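Local coordinates for protein superoxide dismutase [Ni] (Streptomyces coelicolor, PDB 1T6U) that catalyses the disproportionation of superoxide into hydrogen peroxide and dioxygen at a nickel centre, working as a hollow homohexamer, at residues E19-V24 / K83-A88; P72-L77 / D108-E113; H53-L58 / D102-I107. The protein carries 1 engineered substitution. All blocks are in the same frame, centred on the assembly; numbering follows the deposited sequence.

How the contacts relate
From the N terminus, helix 12-30 supplies the first half of contact 1, which is completed only when helix 74-89 returns to meet it across the four-helix bundle. Before that loop closes, helix 34-62 has opened contact 3 and segment 72-77, at the beginning of helix 74-89, has opened contact 2; both end on helix 94-115, at 102-107 and 108-113. Every pair of contacts therefore crosses along the chain and none nests. Contacts 1 and 3 join the two diagonal helix pairs, whereas contact 2 ties two consecutive helices. Contacts 2 and 3 touch through Leu-77 and Ile-107, and contact 3 meets contact 1 where Tyr-103 packs on Ala-84.

Contact 1 (E19-V24 / K83-A88); sequences ESVKAV and KAMSAA. Engineered in segment 83-88: Met-85 (natural residue Leu).
Val-21 meets Ala-88 and Met-85 across the core of the four-helix bundle, and the interaction is apolar throughout. The valine points at the opposite helix and uses its two branches for different partners. CG1 lies anti to the backbone N (chi1 170°) and reaches the methyl of Ala-88, with Val-21 CG1 4.0 Å from Ala-88 CB. The other branch, Val-21 CG2, faces the terminal methyl of Met-85, 4.3 Å from its CE. Met-85 is an engineered residue, leucine in the natural protein. Its chain leaves the helix obliquely, and a nearly eclipsed last torsion (chi3 -14°) swings CE toward the valine. Two methyl pairs make up the contact, one on each branch of Val-21; the nearest CA atoms, those of Val-21 and Ala-88, are 7.6 Å apart.

The contact spans the bundle diagonally, between helices 12-30 and 74-89. Next to Val-21 in the chain, Ser-20 packs on Cys-6 of the second subunit, and a bound nickel lies about 10 Å from the valine side chain. Met-85 fills in between the other two helices, touching Ala-48 of helix 34-62 and Ala-100 of helix 94-115.

Contact 2 (P72-L77 / D108-E113); sequences PELHQL and DKIFWE
In the antiparallel hairpin of consecutive helices 74-89 and 94-115, one side of the four-helix bundle, Ile-110 is the common partner of Glu-73, Leu-74 and Leu-77. All three touch the same atom, the CD1 methyl at its tip. An extended chain (chi2 176°) carries that methyl straight out from helix 94-115.

Leu-77 comes from the opposite helix to meet it tip to tip, with Leu-77 CD2 4.0 Å from Ile-110 CD1. Leu-74 runs past the isoleucine in the opposite direction, and its CD1 stands 4.1 Å from Ile-110 CD1. The third partner is different in kind: Glu-73 bends at its middle (chi2 -91°) so that its carboxylate comes nearer helix 94-115, meeting the isoleucine from the opposite direction, and OE2 lies 3.9 Å from Ile-110 CD1. Tyr-71 adds a further wall beside the isoleucine, and its OH is hydrogen-bonded to Glu-113 OE1, one turn further along helix 94-115. Leu-77 also packs on Tyr-103.

The chemistry is therefore that of a small hydrophobic seam with a polar lip. Two leucines and an isoleucine are buried together, whereas Glu-73, at the exposed margin, contributes only van der Waals contact to the methyl, and its charge probably remains hydrated.

Contact 3 (H53-L58 / D102-I107); sequences HHVSVL and DYIAQI
Ile-107 meets Val-55 and Leu-58 in the core of the four-helix bundle, where helices 34-62 and 94-115 face each other across the diagonal. The two segments run in roughly the same direction, as diagonal partners of an up-down bundle do: their axes lie 12.0 Å apart and are inclined by 25°. The gap is bridged by Val-55, Leu-58, Ile-104 and Ile-107.

Ile-107 can be followed outward. Its CB points toward helix 34-62 and is the fork from which both branches leave. CG2, the short branch, lies anti to the backbone N and meets Leu-58, 4.3 Å from its CD1. The longer branch starts with CG1, beside the backbone N (chi1 -62°), which turns its flank to Leu-77 of helix 74-89. From there the chain extends to CD1, the tip, which reaches Val-55 at 3.9 Å from its CG1. The isoleucine and valine side chains cross at about a right angle there, so the end of one is laid against a branch of the other.

One turn earlier, Ile-104 adds a second, lighter touch on Val-55 and also packs on Ala-18 of helix 12-30, while Val-55 itself leans on Ala-14. All four residues of the contact are buried. Leu-58 lies near the nickel site: its side chain is about 7 Å from that of His-1, a nickel ligand, and packs on Pro-11. On another side of helix 34-62, Ser-56 OG hydrogen-bonds to Ser-56 OG of the third subunit.

Val-55 divides its two methyls between the isoleucines: CG1 takes the tip of Ile-107, and CG2 sits 4.3 Å from CG1 of Ile-104.

Contact 1 (E19-V24 / K83-A88)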
loop_
_atom_site.group_PDB
_atom_site.type_symbol
_atom_site.label_atom_id
_atom_site.label_comp_id
_atom_site.label_asym_id
_atom_site.label_seq_id
_atom_site.Cartn_x
_atom_site.Cartn_y
_atom_site.Cartn_z
ATOM N N GLU A 19 -1.828 -13.641 -15.996
ATOM C CA GLU A 19 -0.739 -14.250 -16.735
ATOM C C GLU A 19 0.492 -14.450 -15.844
ATOM O O GLU A 19 1.174 -15.458 -15.863
ATOM C CB GLU A 19 -0.434 -13.369 -17.964
ATOM C CG GLU A 19 -1.446 -13.447 -19.085
ATOM C CD GLU A 19 -1.183 -12.483 -20.218
ATOM O OE1 GLU A 19 -1.999 -12.456 -21.175
ATOM O OE2 GLU A 19 -0.186 -11.725 -20.178
ATOM N N SER A 20 0.801 -13.419 -15.028
ATOM C CA SER A 20 1.944 -13.568 -14.137
ATOM C C SER A 20 1.653 -14.655 -13.090
ATOM O O SER A 20 2.545 -15.449 -12.792
ATOM C CB SER A 20 2.417 -12.187 -13.621
ATOM O OG SER A 20 1.620 -11.906 -12.547
ATOM N N VAL A 21 0.425 -14.771 -12.565
ATOM C CA VAL A 21 0.110 -15.860 -11.663
ATOM C C VAL A 21 0.412 -17.219 -12.319
ATOM O O VAL A 21 1.069 -18.079 -11.719
ATOM C CB VAL A 21 -1.341 -15.745 -11.204
ATOM C CG1 VAL A 21 -1.832 -16.969 -10.461
ATOM C CG2 VAL A 21 -1.538 -14.565 -10.257
ATOM N N LYS A 22 -0.095 -17.438 -13.532
ATOM C CA LYS A 22 0.133 -18.711 -14.193
ATOM C C LYS A 22 1.609 -18.984 -14.436
ATOM O O LYS A 22 2.108 -20.098 -14.265
ATOM C CB LYS A 22 -0.592 -18.747 -15.546
ATOM C CG LYS A 22 -0.487 -20.110 -16.197
ATOM C CD LYS A 22 -1.194 -20.195 -17.559
ATOM C CE LYS A 22 -0.926 -21.582 -18.114
ATOM N NZ LYS A 22 -1.200 -21.763 -19.566
ATOM N N ALA A 23 2.309 -17.930 -14.829
ATOM C CA ALA A 23 3.747 -18.041 -15.056
ATOM C C ALA A 23 4.485 -18.428 -13.775
ATOM O O ALA A 23 5.389 -19.277 -13.811
ATOM C CB ALA A 23 4.332 -16.764 -15.622
ATOM N N VAL A 24 4.131 -17.833 -12.667
ATOM C CA VAL A 24 4.701 -18.195 -11.373
ATOM C C VAL A 24 4.426 -19.648 -11.044
ATOM O O VAL A 24 5.335 -20.380 -10.628
ATOM C CB VAL A 24 4.209 -17.238 -10.273
ATOM C CG1 VAL A 24 4.663 -17.719 -8.901
ATOM C CG2 VAL A 24 4.755 -15.838 -10.510
ATOM N N LYS A 83 -13.619 -16.054 -7.612
ATOM C CA LYS A 83 -13.398 -17.327 -6.947
ATOM C C LYS A 83 -12.277 -18.123 -7.607
ATOM O O LYS A 83 -11.515 -18.858 -6.920
ATOM C CB LYS A 83 -14.737 -18.099 -6.886
ATOM C CG LYS A 83 -15.679 -17.544 -5.825
ATOM C CD LYS A 83 -17.033 -18.266 -5.867
ATOM C CE LYS A 83 -17.803 -18.060 -4.576
ATOM N NZ LYS A 83 -18.044 -16.625 -4.261
ATOM N N ALA A 84 -12.154 -18.044 -8.924
ATOM C CA ALA A 84 -11.092 -18.749 -9.612
ATOM C C ALA A 84 -9.722 -18.175 -9.252
ATOM O O ALA A 84 -8.721 -18.909 -9.176
ATOM C CB ALA A 84 -11.262 -18.749 -11.111
ATOM N N MET A 85 -9.718 -16.862 -9.026
ATOM C CA MET A 85 -8.478 -16.217 -8.616
ATOM C C MET A 85 -8.082 -16.644 -7.207
ATOM O O MET A 85 -6.910 -16.856 -6.906
ATOM C CB MET A 85 -8.590 -14.693 -8.716
ATOM C CG MET A 85 -8.566 -14.119 -10.103
ATOM S SD MET A 85 -7.081 -14.338 -11.085
ATOM C CE MET A 85 -5.776 -14.868 -9.977
ATOM N N SER A 86 -9.067 -16.758 -6.326
ATOM C CA SER A 86 -8.821 -17.257 -4.995
ATOM C C SER A 86 -8.253 -18.673 -5.075
ATOM O O SER A 86 -7.363 -19.053 -4.319
ATOM C CB SER A 86 -10.071 -17.265 -4.150
ATOM O OG SER A 86 -10.513 -15.970 -3.794
ATOM N N ALA A 87 -8.805 -19.497 -5.950
ATOM C CA ALA A 87 -8.308 -20.870 -6.095
ATOM C C ALA A 87 -6.886 -20.890 -6.624
ATOM O O ALA A 87 -6.078 -21.732 -6.211
ATOM C CB ALA A 87 -9.217 -21.669 -7.007
ATOM N N ALA A 88 -6.546 -19.973 -7.522
ATOM C CA ALA A 88 -5.163 -19.876 -8.023
ATOM C C ALA A 88 -4.218 -19.441 -6.923
ATOM O O ALA A 88 -3.091 -19.923 -6.799
ATOM C CB ALA A 88 -5.081 -18.925 -9.211
#

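Contact 2 (P72-L77 / D108-E113)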
loop_
_atom_site.group_PDB
_atom_site.type_symbol
_atom_site.label_atom_id
_atom_site.label_comp_id
_atom_site.label_asym_id
_atom_site.label_seq_id
_atom_site.Cartn_x
_atom_site.Cartn_y
_atom_site.Cartn_z
ATOM N N PRO A 72 -27.262 -11.256 -18.542
ATOM C CA PRO A 72 -27.739 -11.687 -17.242
ATOM C C PRO A 72 -26.814 -12.635 -16.487
ATOM O O PRO A 72 -26.954 -12.806 -15.263
ATOM C CB PRO A 72 -29.057 -12.417 -17.566
ATOM C CG PRO A 72 -28.974 -12.758 -19.025
ATOM C CD PRO A 72 -28.126 -11.670 -19.667
ATOM N N GLU A 73 -25.878 -13.246 -17.186
ATOM C CA GLU A 73 -24.871 -14.133 -16.624
ATOM C C GLU A 73 -23.662 -13.399 -16.100
ATOM O O GLU A 73 -22.817 -14.043 -15.479
ATOM C CB GLU A 73 -24.382 -15.094 -17.727
ATOM C CG GLU A 73 -23.415 -14.444 -18.711
ATOM C CD GLU A 73 -23.993 -13.805 -19.951
ATOM O OE1 GLU A 73 -25.135 -13.278 -19.912
ATOM O OE2 GLU A 73 -23.244 -13.849 -20.964
ATOM N N LEU A 74 -23.530 -12.116 -16.323
ATOM C CA LEU A 74 -22.327 -11.349 -16.034
ATOM C C LEU A 74 -22.018 -11.235 -14.559
ATOM O O LEU A 74 -20.883 -11.397 -14.118
ATOM C CB LEU A 74 -22.467 -9.951 -16.668
ATOM C CG LEU A 74 -21.226 -9.072 -16.478
ATOM C CD1 LEU A 74 -19.926 -9.747 -16.940
ATOM C CD2 LEU A 74 -21.386 -7.739 -17.207
ATOM N N HIS A 75 -23.050 -11.003 -13.741
ATOM C CA HIS A 75 -22.808 -10.998 -12.300
ATOM C C HIS A 75 -22.159 -12.277 -11.803
ATOM O O HIS A 75 -21.170 -12.230 -11.071
ATOM C CB HIS A 75 -24.128 -10.791 -11.528
ATOM C CG HIS A 75 -24.687 -9.422 -11.542
ATOM N ND1 HIS A 75 -23.920 -8.287 -11.578
ATOM C CD2 HIS A 75 -25.963 -8.988 -11.497
ATOM C CE1 HIS A 75 -24.720 -7.207 -11.563
ATOM N NE2 HIS A 75 -25.973 -7.624 -11.518
ATOM N N GLN A 76 -22.735 -13.421 -12.168
ATOM C CA GLN A 76 -22.199 -14.725 -11.752
ATOM C C GLN A 76 -20.857 -14.990 -12.389
ATOM O O GLN A 76 -19.991 -15.616 -11.733
ATOM C CB GLN A 76 -23.160 -15.864 -12.073
ATOM C CG GLN A 76 -22.733 -17.185 -11.461
ATOM C CD GLN A 76 -22.792 -17.213 -9.960
ATOM O OE1 GLN A 76 -23.799 -16.863 -9.344
ATOM N NE2 GLN A 76 -21.701 -17.629 -9.317
ATOM N N LEU A 77 -20.656 -14.539 -13.610
ATOM C CA LEU A 77 -19.358 -14.684 -14.238
ATOM C C LEU A 77 -18.288 -13.947 -13.443
ATOM O O LEU A 77 -17.212 -14.510 -13.189
ATOM C CB LEU A 77 -19.421 -14.184 -15.669
ATOM C CG LEU A 77 -18.066 -14.063 -16.391
ATOM C CD1 LEU A 77 -17.433 -15.432 -16.505
ATOM C CD2 LEU A 77 -18.335 -13.406 -17.738
ATOM N N ASP A 108 -13.651 -10.241 -20.898
ATOM C CA ASP A 108 -13.065 -9.389 -21.937
ATOM C C ASP A 108 -13.933 -9.396 -23.178
ATOM O O ASP A 108 -14.166 -8.368 -23.798
ATOM C CB ASP A 108 -11.637 -9.859 -22.219
ATOM C CG ASP A 108 -10.942 -9.068 -23.294
ATOM O OD1 ASP A 108 -10.298 -8.080 -22.925
ATOM O OD2 ASP A 108 -11.106 -9.492 -24.464
ATOM N N LYS A 109 -14.480 -10.543 -23.531
ATOM C CA LYS A 109 -15.316 -10.630 -24.727
ATOM C C LYS A 109 -16.545 -9.719 -24.579
ATOM O O LYS A 109 -16.926 -8.957 -25.467
ATOM C CB LYS A 109 -15.713 -12.072 -24.984
ATOM C CG LYS A 109 -16.622 -12.250 -26.216
ATOM C CD LYS A 109 -17.095 -13.711 -26.372
ATOM C CE LYS A 109 -18.066 -13.914 -27.524
ATOM N NZ LYS A 109 -18.642 -15.311 -27.636
ATOM N N ILE A 110 -17.198 -9.768 -23.429
ATOM C CA ILE A 110 -18.366 -8.906 -23.115
ATOM C C ILE A 110 -17.974 -7.433 -23.078
ATOM O O ILE A 110 -18.591 -6.567 -23.704
ATOM C CB ILE A 110 -19.014 -9.409 -21.817
ATOM C CG1 ILE A 110 -19.602 -10.834 -21.996
ATOM C CG2 ILE A 110 -20.042 -8.461 -21.257
ATOM C CD1 ILE A 110 -20.167 -11.421 -20.728
ATOM N N PHE A 111 -16.874 -7.140 -22.342
ATOM C CA PHE A 111 -16.346 -5.782 -22.297
ATOM C C PHE A 111 -16.274 -5.162 -23.693
ATOM O O PHE A 111 -16.809 -4.087 -23.989
ATOM C CB PHE A 111 -15.001 -5.788 -21.577
ATOM C CG PHE A 111 -14.376 -4.401 -21.520
ATOM C CD1 PHE A 111 -14.685 -3.522 -20.509
ATOM C CD2 PHE A 111 -13.499 -3.945 -22.505
ATOM C CE1 PHE A 111 -14.120 -2.247 -20.473
ATOM C CE2 PHE A 111 -12.909 -2.695 -22.454
ATOM C CZ PHE A 111 -13.242 -1.815 -21.440
ATOM N N TRP A 112 -15.560 -5.835 -24.598
ATOM C CA TRP A 112 -15.356 -5.224 -25.941
ATOM C C TRP A 112 -16.663 -5.185 -26.700
ATOM O O TRP A 112 -16.836 -4.238 -27.466
ATOM C CB TRP A 112 -14.194 -5.891 -26.698
ATOM C CG TRP A 112 -12.897 -5.515 -26.020
ATOM C CD1 TRP A 112 -12.081 -6.335 -25.252
ATOM C CD2 TRP A 112 -12.301 -4.229 -26.050
ATOM N NE1 TRP A 112 -11.021 -5.604 -24.816
ATOM C CE2 TRP A 112 -11.120 -4.319 -25.287
ATOM C CE3 TRP A 112 -12.631 -3.007 -26.639
ATOM C CZ2 TRP A 112 -10.263 -3.227 -25.096
ATOM C CZ3 TRP A 112 -11.784 -1.945 -26.448
ATOM C CH2 TRP A 112 -10.614 -2.054 -25.688
ATOM N N GLU A 113 -17.576 -6.112 -26.519
ATOM C CA GLU A 113 -18.902 -5.933 -27.174
ATOM C C GLU A 113 -19.570 -4.642 -26.712
ATOM O O GLU A 113 -20.133 -3.841 -27.452
ATOM C CB GLU A 113 -19.808 -7.127 -26.877
ATOM C CG GLU A 113 -19.362 -8.357 -27.620
ATOM C CD GLU A 113 -20.178 -9.618 -27.400
ATOM O OE1 GLU A 113 -21.205 -9.578 -26.700
ATOM O OE2 GLU A 113 -19.799 -10.677 -27.954
#

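Contact 3 (H53-L58 / D102-I107)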
loop_
_atom_site.group_PDB
_atom_site.type_symbol
_atom_site.label_atom_id
_atom_site.label_comp_id
_atom_site.label_asym_id
_atom_site.label_seq_id
_atom_site.Cartn_x
_atom_site.Cartn_y
_atom_site.Cartn_z
ATOM N N HIS A 53 -8.685 -7.202 -7.682
ATOM C CA HIS A 53 -9.084 -5.781 -7.701
ATOM C C HIS A 53 -9.536 -5.304 -9.080
ATOM O O HIS A 53 -10.565 -4.682 -9.266
ATOM C CB HIS A 53 -7.922 -4.952 -7.177
ATOM C CG HIS A 53 -8.181 -3.484 -7.292
ATOM N ND1 HIS A 53 -8.945 -2.772 -6.419
ATOM C CD2 HIS A 53 -7.765 -2.607 -8.251
ATOM C CE1 HIS A 53 -8.982 -1.510 -6.831
ATOM N NE2 HIS A 53 -8.270 -1.389 -7.929
ATOM N N HIS A 54 -8.703 -5.626 -10.101
ATOM C CA HIS A 54 -9.042 -5.181 -11.442
ATOM C C HIS A 54 -10.394 -5.755 -11.894
ATOM O O HIS A 54 -11.189 -5.060 -12.504
ATOM C CB HIS A 54 -7.921 -5.549 -12.413
ATOM C CG HIS A 54 -6.639 -4.862 -12.148
ATOM N ND1 HIS A 54 -6.547 -3.499 -11.978
ATOM C CD2 HIS A 54 -5.405 -5.381 -12.068
ATOM C CE1 HIS A 54 -5.265 -3.225 -11.784
ATOM N NE2 HIS A 54 -4.537 -4.346 -11.821
ATOM N N VAL A 55 -10.646 -7.041 -11.611
ATOM C CA VAL A 55 -11.906 -7.608 -12.075
ATOM C C VAL A 55 -13.057 -6.964 -11.327
ATOM O O VAL A 55 -14.075 -6.636 -11.925
ATOM C CB VAL A 55 -11.864 -9.121 -11.866
ATOM C CG1 VAL A 55 -13.266 -9.729 -12.024
ATOM C CG2 VAL A 55 -10.892 -9.771 -12.847
ATOM N N SER A 56 -12.892 -6.768 -10.012
ATOM C CA SER A 56 -13.958 -6.169 -9.233
ATOM C C SER A 56 -14.288 -4.768 -9.739
ATOM O O SER A 56 -15.445 -4.372 -9.855
ATOM C CB SER A 56 -13.554 -6.165 -7.749
ATOM O OG SER A 56 -14.657 -5.717 -6.936
ATOM N N VAL A 57 -13.262 -3.957 -10.052
ATOM C CA VAL A 57 -13.463 -2.612 -10.569
ATOM C C VAL A 57 -14.208 -2.624 -11.896
ATOM O O VAL A 57 -15.097 -1.806 -12.140
ATOM C CB VAL A 57 -12.076 -1.928 -10.683
ATOM C CG1 VAL A 57 -12.138 -0.719 -11.601
ATOM C CG2 VAL A 57 -11.536 -1.532 -9.299
ATOM N N LEU A 58 -13.854 -3.533 -12.814
ATOM C CA LEU A 58 -14.637 -3.591 -14.048
ATOM C C LEU A 58 -16.140 -3.727 -13.752
ATOM O O LEU A 58 -16.989 -3.034 -14.358
ATOM C CB LEU A 58 -14.183 -4.761 -14.912
ATOM C CG LEU A 58 -12.824 -4.668 -15.596
ATOM C CD1 LEU A 58 -12.404 -5.987 -16.206
ATOM C CD2 LEU A 58 -12.786 -3.589 -16.672
ATOM N N ASP A 102 -9.219 -18.002 -18.376
ATOM C CA ASP A 102 -10.351 -18.273 -19.274
ATOM C C ASP A 102 -11.582 -17.517 -18.828
ATOM O O ASP A 102 -12.317 -17.053 -19.696
ATOM C CB ASP A 102 -10.617 -19.755 -19.268
ATOM C CG ASP A 102 -9.551 -20.644 -19.866
ATOM O OD1 ASP A 102 -9.578 -21.867 -19.584
ATOM O OD2 ASP A 102 -8.707 -20.153 -20.618
ATOM N N TYR A 103 -11.777 -17.394 -17.511
ATOM C CA TYR A 103 -12.868 -16.548 -17.037
ATOM C C TYR A 103 -12.621 -15.085 -17.388
ATOM O O TYR A 103 -13.547 -14.388 -17.863
ATOM C CB TYR A 103 -13.051 -16.652 -15.538
ATOM C CG TYR A 103 -13.808 -17.845 -15.049
ATOM C CD1 TYR A 103 -13.252 -18.727 -14.137
ATOM C CD2 TYR A 103 -15.116 -18.063 -15.483
ATOM C CE1 TYR A 103 -13.937 -19.820 -13.664
ATOM C CE2 TYR A 103 -15.785 -19.174 -15.005
ATOM C CZ TYR A 103 -15.209 -20.056 -14.107
ATOM O OH TYR A 103 -15.975 -21.142 -13.677
ATOM N N ILE A 104 -11.428 -14.565 -17.196
ATOM C CA ILE A 104 -11.167 -13.187 -17.614
ATOM C C ILE A 104 -11.445 -12.994 -19.095
ATOM O O ILE A 104 -11.931 -11.943 -19.529
ATOM C CB ILE A 104 -9.720 -12.777 -17.247
ATOM C CG1 ILE A 104 -9.550 -12.690 -15.730
ATOM C CG2 ILE A 104 -9.321 -11.487 -17.938
ATOM C CD1 ILE A 104 -8.120 -12.714 -15.215
ATOM N N ALA A 105 -11.119 -14.018 -19.901
ATOM C CA ALA A 105 -11.365 -13.943 -21.344
ATOM C C ALA A 105 -12.833 -13.808 -21.702
ATOM O O ALA A 105 -13.211 -13.093 -22.646
ATOM C CB ALA A 105 -10.741 -15.161 -22.042
ATOM N N GLN A 106 -13.700 -14.470 -20.943
ATOM C CA GLN A 106 -15.142 -14.268 -21.098
ATOM C C GLN A 106 -15.556 -12.842 -20.714
ATOM O O GLN A 106 -16.364 -12.272 -21.439
ATOM C CB GLN A 106 -15.921 -15.305 -20.294
ATOM C CG GLN A 106 -15.621 -16.741 -20.632
ATOM C CD GLN A 106 -16.443 -17.752 -19.850
ATOM O OE1 GLN A 106 -17.632 -17.511 -19.597
ATOM N NE2 GLN A 106 -15.902 -18.888 -19.442
ATOM N N ILE A 107 -15.050 -12.286 -19.638
ATOM C CA ILE A 107 -15.349 -10.919 -19.286
ATOM C C ILE A 107 -14.820 -9.989 -20.367
ATOM O O ILE A 107 -15.504 -9.025 -20.751
ATOM C CB ILE A 107 -14.800 -10.504 -17.901
ATOM C CG1 ILE A 107 -15.362 -11.294 -16.713
ATOM C CG2 ILE A 107 -15.027 -9.004 -17.710
ATOM C CD1 ILE A 107 -14.667 -11.040 -15.398
#